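Local coordinates for uncharacterized protein (Thermus thermophilus HB8, PDB 4WVA) that hydrolyses mannosylglycerate, a solute made by thermophiles under osmotic stress, to mannose and glycerate, and also cleaves glucosylglycerate, at residues L114-P119 / A252-E257; L304-G309 / G314-L319. All coordinates share one frame; numbering follows the deposited sequence. Where two conformers were deposited one is given.

Contact 1 (L114-P119 / A252-E257); sequences LYEKDP and AVLLQE
Tyr115 reaches across from the last turn of helix 107-117 and brings its ring up to two successive leucines at the end of helix 235-254. Leu254 meets the ring at its edge, near the ring plane, with CD1 4.1 Å from Tyr115 CE2. Leu255 runs past the tyrosine in the opposing direction, and its CD2 lies 4.0 Å from Tyr115 CZ and 3.9 Å from Tyr115 OH. The ring gets there because CG of Tyr115 stands anti to the backbone N (chi1 175°). From the next residue, the extended Glu116 side chain crosses Leu254 at about a right angle, bringing OE2 to 3.9 Å from Leu254 CD1; that carboxylate is held by a salt bridge to Arg112. Just past the leucines the chain turns through a Schellman motif at Gln256.

No hydrogen bond joins the two segments. The tyrosine hydroxyl is instead bonded to Gly292 O of the second subunit, while Trp287 of that subunit packs on Leu254. The chemistry is thus divided: between two helix ends of one (alpha/alpha)6 barrel, methyls meet ring carbons and a carboxylate already paired with Arg112, and the polar tip of the same tyrosine serves the subunit interface.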
loop_
_atom_site.group_PDB
_atom_site.type_symbol
_atom_site.label_atom_id
_atom_site.label_comp_id
_atom_site.label_asym_id
_atom_site.label_seq_id
_atom_site.Cartn_x
_atom_site.Cartn_y
_atom_site.Cartn_z
ATOM N N LEU A 114 -24.277 6.290 6.818
ATOM C CA LEU A 114 -25.518 7.080 6.964
ATOM C C LEU A 114 -25.520 8.274 6.014
ATOM O O LEU A 114 -26.540 8.574 5.374
ATOM C CB LEU A 114 -25.734 7.548 8.394
ATOM C CG LEU A 114 -25.839 6.455 9.462
ATOM C CD1 LEU A 114 -26.059 7.105 10.810
ATOM C CD2 LEU A 114 -26.924 5.422 9.151
ATOM N N TYR A 115 -24.376 8.947 5.920
ATOM C CA TYR A 115 -24.273 10.127 5.071
ATOM C C TYR A 115 -24.509 9.803 3.597
ATOM O O TYR A 115 -25.259 10.495 2.904
ATOM C CB TYR A 115 -22.929 10.855 5.256
ATOM C CG TYR A 115 -22.801 11.998 4.287
ATOM C CD1 TYR A 115 -23.650 13.100 4.382
ATOM C CD2 TYR A 115 -21.895 11.963 3.238
ATOM C CE1 TYR A 115 -23.557 14.148 3.498
ATOM C CE2 TYR A 115 -21.804 13.008 2.333
ATOM C CZ TYR A 115 -22.643 14.107 2.467
ATOM O OH TYR A 115 -22.587 15.172 1.587
ATOM N N GLU A 116 -23.888 8.730 3.120
ATOM C CA GLU A 116 -23.933 8.416 1.688
ATOM C C GLU A 116 -25.268 7.806 1.277
ATOM O O GLU A 116 -25.696 7.969 0.121
ATOM C CB GLU A 116 -22.791 7.469 1.305
ATOM C CG GLU A 116 -21.414 8.127 1.364
ATOM C CD GLU A 116 -20.292 7.208 0.929
ATOM O OE1 GLU A 116 -20.562 6.012 0.720
ATOM O OE2 GLU A 116 -19.147 7.660 0.817
ATOM N N LYS A 117 -25.925 7.110 2.200
ATOM C CA LYS A 117 -27.114 6.312 1.844
ATOM C C LYS A 117 -28.466 6.852 2.304
ATOM O O LYS A 117 -29.516 6.309 1.900
ATOM C CB LYS A 117 -26.980 4.870 2.342
ATOM C CG LYS A 117 -25.808 4.101 1.769
ATOM C CD LYS A 117 -25.861 4.003 0.266
ATOM C CE LYS A 117 -24.689 3.192 -0.264
ATOM N NZ LYS A 117 -24.982 2.809 -1.665
ATOM N N ASP A 118 -28.478 7.857 3.166
ATOM C CA ASP A 118 -29.739 8.433 3.611
ATOM C C ASP A 118 -30.493 8.935 2.372
ATOM O O ASP A 118 -29.924 9.661 1.576
ATOM C CB ASP A 118 -29.462 9.591 4.565
ATOM C CG ASP A 118 -30.716 10.147 5.223
ATOM O OD1 ASP A 118 -31.855 9.942 4.711
ATOM O OD2 ASP A 118 -30.535 10.809 6.269
ATOM N N PRO A 119 -31.759 8.515 2.187
ATOM C CA PRO A 119 -32.481 9.047 1.009
ATOM C C PRO A 119 -32.791 10.547 1.081
ATOM O O PRO A 119 -33.027 11.174 0.035
ATOM C CB PRO A 119 -33.769 8.206 0.968
ATOM C CG PRO A 119 -33.936 7.657 2.341
ATOM C CD PRO A 119 -32.546 7.510 2.923
ATOM N N ALA A 252 -14.647 14.102 4.964
ATOM C CA ALA A 252 -13.996 15.406 4.857
ATOM C C ALA A 252 -13.993 15.910 3.416
ATOM O O ALA A 252 -14.334 17.069 3.147
ATOM C CB ALA A 252 -12.574 15.344 5.383
ATOM N N VAL A 253 -13.596 15.046 2.488
ATOM C CA VAL A 253 -13.519 15.474 1.086
ATOM C C VAL A 253 -14.916 15.798 0.563
ATOM O O VAL A 253 -15.105 16.834 -0.105
ATOM C CB VAL A 253 -12.813 14.444 0.175
ATOM C CG1 VAL A 253 -12.833 14.918 -1.269
ATOM C CG2 VAL A 253 -11.371 14.247 0.613
ATOM N N LEU A 254 -15.880 14.923 0.831
ATOM C CA LEU A 254 -17.259 15.128 0.366
ATOM C C LEU A 254 -17.893 16.403 0.917
ATOM O O LEU A 254 -18.637 17.085 0.196
ATOM C CB LEU A 254 -18.123 13.915 0.674
ATOM C CG LEU A 254 -17.786 12.653 -0.137
ATOM C CD1 LEU A 254 -18.479 11.452 0.430
ATOM C CD2 LEU A 254 -18.172 12.830 -1.604
ATOM N N LEU A 255 -17.564 16.726 2.158
ATOM C CA LEU A 255 -18.062 17.940 2.840
ATOM C C LEU A 255 -17.196 19.180 2.573
ATOM O O LEU A 255 -17.498 20.287 3.051
ATOM C CB LEU A 255 -18.149 17.699 4.349
ATOM C CG LEU A 255 -19.124 16.645 4.851
ATOM C CD1 LEU A 255 -18.994 16.543 6.363
ATOM C CD2 LEU A 255 -20.560 16.917 4.439
ATOM N N GLN A 256 -16.119 19.003 1.822
ATOM C CA GLN A 256 -15.188 20.078 1.493
ATOM C C GLN A 256 -14.552 20.705 2.731
ATOM O O GLN A 256 -14.530 21.929 2.896
ATOM C CB GLN A 256 -15.835 21.099 0.531
ATOM C CG GLN A 256 -16.125 20.489 -0.845
ATOM C CD GLN A 256 -14.875 20.363 -1.694
ATOM O OE1 GLN A 256 -14.499 21.300 -2.419
ATOM N NE2 GLN A 256 -14.205 19.215 -1.608
ATOM N N GLU A 257 -14.028 19.825 3.589
ATOM C CA GLU A 257 -13.169 20.189 4.708
ATOM C C GLU A 257 -11.737 19.721 4.404
ATOM O O GLU A 257 -11.539 18.844 3.571
ATOM C CB GLU A 257 -13.682 19.539 5.991
ATOM C CG GLU A 257 -15.068 20.003 6.389
ATOM C CD GLU A 257 -15.072 21.445 6.876
ATOM O OE1 GLU A 257 -13.977 22.002 7.089
ATOM O OE2 GLU A 257 -16.161 22.027 7.012
#

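Contact 2 (L304-G309 / G314-L319)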
loop_
_atom_site.group_PDB
_atom_site.type_symbol
_atom_site.label_atom_id
_atom_site.label_comp_id
_atom_site.label_asym_id
_atom_site.label_seq_id
_atom_site.Cartn_x
_atom_site.Cartn_y
_atom_site.Cartn_z
ATOM N N LEU A 304 -9.321 -8.376 12.150
ATOM C CA LEU A 304 -9.929 -7.085 11.859
ATOM C C LEU A 304 -9.092 -6.189 10.929
ATOM O O LEU A 304 -9.659 -5.310 10.309
ATOM C CB LEU A 304 -10.357 -6.368 13.135
ATOM C CG LEU A 304 -11.542 -7.026 13.856
ATOM C CD1 LEU A 304 -11.719 -6.361 15.204
ATOM C CD2 LEU A 304 -12.817 -6.917 13.032
ATOM N N PRO A 305 -7.779 -6.445 10.761
ATOM C CA PRO A 305 -7.126 -5.629 9.713
ATOM C C PRO A 305 -7.727 -5.794 8.314
ATOM O O PRO A 305 -7.579 -4.916 7.475
ATOM C CB PRO A 305 -5.656 -6.040 9.816
ATOM C CG PRO A 305 -5.506 -6.360 11.261
ATOM C CD PRO A 305 -6.775 -7.111 11.601
ATOM N N LEU A 306 -8.419 -6.895 8.058
ATOM C CA LEU A 306 -9.154 -7.013 6.796
ATOM C C LEU A 306 -10.188 -5.889 6.627
ATOM O O LEU A 306 -10.370 -5.350 5.532
ATOM C CB LEU A 306 -9.841 -8.367 6.716
ATOM C CG LEU A 306 -8.937 -9.594 6.730
ATOM C CD1 LEU A 306 -9.753 -10.839 7.061
ATOM C CD2 LEU A 306 -8.185 -9.750 5.416
ATOM N N PHE A 307 -10.874 -5.561 7.721
ATOM C CA PHE A 307 -11.877 -4.501 7.742
ATOM C C PHE A 307 -11.216 -3.131 7.562
ATOM O O PHE A 307 -11.828 -2.203 7.033
ATOM C CB PHE A 307 -12.622 -4.592 9.082
ATOM C CG PHE A 307 -13.811 -3.670 9.227
ATOM C CD1 PHE A 307 -14.960 -3.872 8.478
ATOM C CD2 PHE A 307 -13.794 -2.626 10.141
ATOM C CE1 PHE A 307 -16.068 -3.068 8.638
ATOM C CE2 PHE A 307 -14.907 -1.822 10.312
ATOM C CZ PHE A 307 -16.033 -2.032 9.551
ATOM N N ALA A 308 -9.985 -3.002 8.043
ATOM C CA ALA A 308 -9.200 -1.784 7.824
ATOM C C ALA A 308 -8.743 -1.625 6.360
ATOM O O ALA A 308 -8.593 -0.512 5.864
ATOM C CB ALA A 308 -7.996 -1.753 8.760
ATOM N N GLY A 309 -8.491 -2.736 5.687
ATOM C CA GLY A 309 -8.048 -2.717 4.294
ATOM C C GLY A 309 -6.554 -2.497 4.101
ATOM O O GLY A 309 -6.123 -2.051 3.032
ATOM N N GLY A 314 -1.965 -11.656 -0.218
ATOM C CA GLY A 314 -1.270 -12.836 0.309
ATOM C C GLY A 314 -1.516 -12.995 1.789
ATOM O O GLY A 314 -1.859 -14.078 2.275
ATOM N N ARG A 315 -1.377 -11.901 2.517
ATOM C CA ARG A 315 -1.617 -11.869 3.917
ATOM C C ARG A 315 -3.106 -12.171 4.228
ATOM O O ARG A 315 -3.425 -12.924 5.140
ATOM C CB ARG A 315 -1.207 -10.510 4.448
ATOM C CG ARG A 315 -1.170 -10.400 5.929
ATOM C CD ARG A 315 -0.211 -9.282 6.327
ATOM N NE ARG A 315 1.158 -9.654 6.061
ATOM C CZ ARG A 315 2.220 -8.916 6.335
ATOM N NH1 ARG A 315 2.097 -7.738 6.932
ATOM N NH2 ARG A 315 3.439 -9.414 6.064
ATOM N N ALA A 316 -4.013 -11.604 3.437
ATOM C CA ALA A 316 -5.433 -11.901 3.568
ATOM C C ALA A 316 -5.705 -13.394 3.327
ATOM O O ALA A 316 -6.534 -14.003 4.006
ATOM C CB ALA A 316 -6.262 -11.044 2.608
ATOM N N SER A 317 -4.980 -13.980 2.379
ATOM C CA SER A 317 -5.144 -15.403 2.094
ATOM C C SER A 317 -4.671 -16.264 3.269
ATOM O O SER A 317 -5.282 -17.302 3.549
ATOM C CB SER A 317 -4.462 -15.795 0.766
ATOM O OG SER A 317 -3.118 -16.203 0.936
ATOM N N LEU A 318 -3.619 -15.843 3.966
ATOM C CA LEU A 318 -3.161 -16.570 5.167
ATOM C C LEU A 318 -4.206 -16.484 6.300
ATOM O O LEU A 318 -4.464 -17.468 7.022
ATOM C CB LEU A 318 -1.768 -16.095 5.616
ATOM C CG LEU A 318 -0.669 -16.380 4.582
ATOM C CD1 LEU A 318 0.609 -15.667 4.960
ATOM C CD2 LEU A 318 -0.404 -17.865 4.465
ATOM N N LEU A 319 -4.838 -15.314 6.454
ATOM C CA LEU A 319 -5.970 -15.209 7.374
ATOM C C LEU A 319 -7.151 -16.100 6.951
ATOM O O LEU A 319 -7.794 -16.719 7.817
ATOM C CB LEU A 319 -6.417 -13.749 7.532
ATOM C CG LEU A 319 -5.487 -12.830 8.322
ATOM C CD1 LEU A 319 -6.041 -11.400 8.348
ATOM C CD2 LEU A 319 -5.310 -13.342 9.750
#
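Leu306 and Leu319 both carry CG anti to the carbonyl carbon and beside the backbone N (chi1 -62° and -72°), and from these positions their side chains slide past each other in opposite directions between the short helix 305-308 and helix 313-327. Leu306 divides its contacts between two partners. CD2 lies 3.6 Å from Ala316 CB and 4.0 Å from Ala316 CA, so this methyl rests against the alanine close to the helix backbone. The branch point CG and the other methyl, CD1, meet Leu319, whose CD1 is 3.8 Å from Leu306 CG and 4.0 Å from Leu306 CD1. The small side chain of Ala316 allows a close approach here, with the CA atoms of Leu306 and Ala316 6.9 Å apart. An alanine in place of Leu306 would remove both branches and would probably open a gap beside Ala316 and Leu319, leaving the Leu319 side chain freer to turn.

All three touching residues are buried, and no hydrogen bond crosses between the segments; polar groups beside the contact bond outward, Arg315 in a salt bridge to Glu274 and Phe307 O to Arg243. The short helix ends at Ala308, and Gly309, with positive phi, begins the turn toward the next helix. Around this pair of consecutive helices, helix 356-368 covers Leu306 through Phe366, and Tyr369 in the following loop touches both Leu306 and Ala316. Strand 283-288 lies against Leu319 through Phe283 and Tyr284, while helix 235-254 packs on Leu304 and Pro305.

Both contacts are buried joints between helical segments without a hydrogen bond across them, yet they differ in reach and composition. Contact 1 brings together helix ends 133 residues apart in sequence; contact 2 closes a local turn whose segments are only five residues apart. The first mixes an aromatic ring and a carboxylate with leucines, and a second subunit adds to its surroundings. The second is purely aliphatic and surrounded mainly by its own chain, with the third subunit packing on Ser317 and Leu318 beside it. Their centres lie about 27 Å apart and they do not touch, but helix 235-254 links them: its end forms part of contact 1, and earlier residues pack on 304-309.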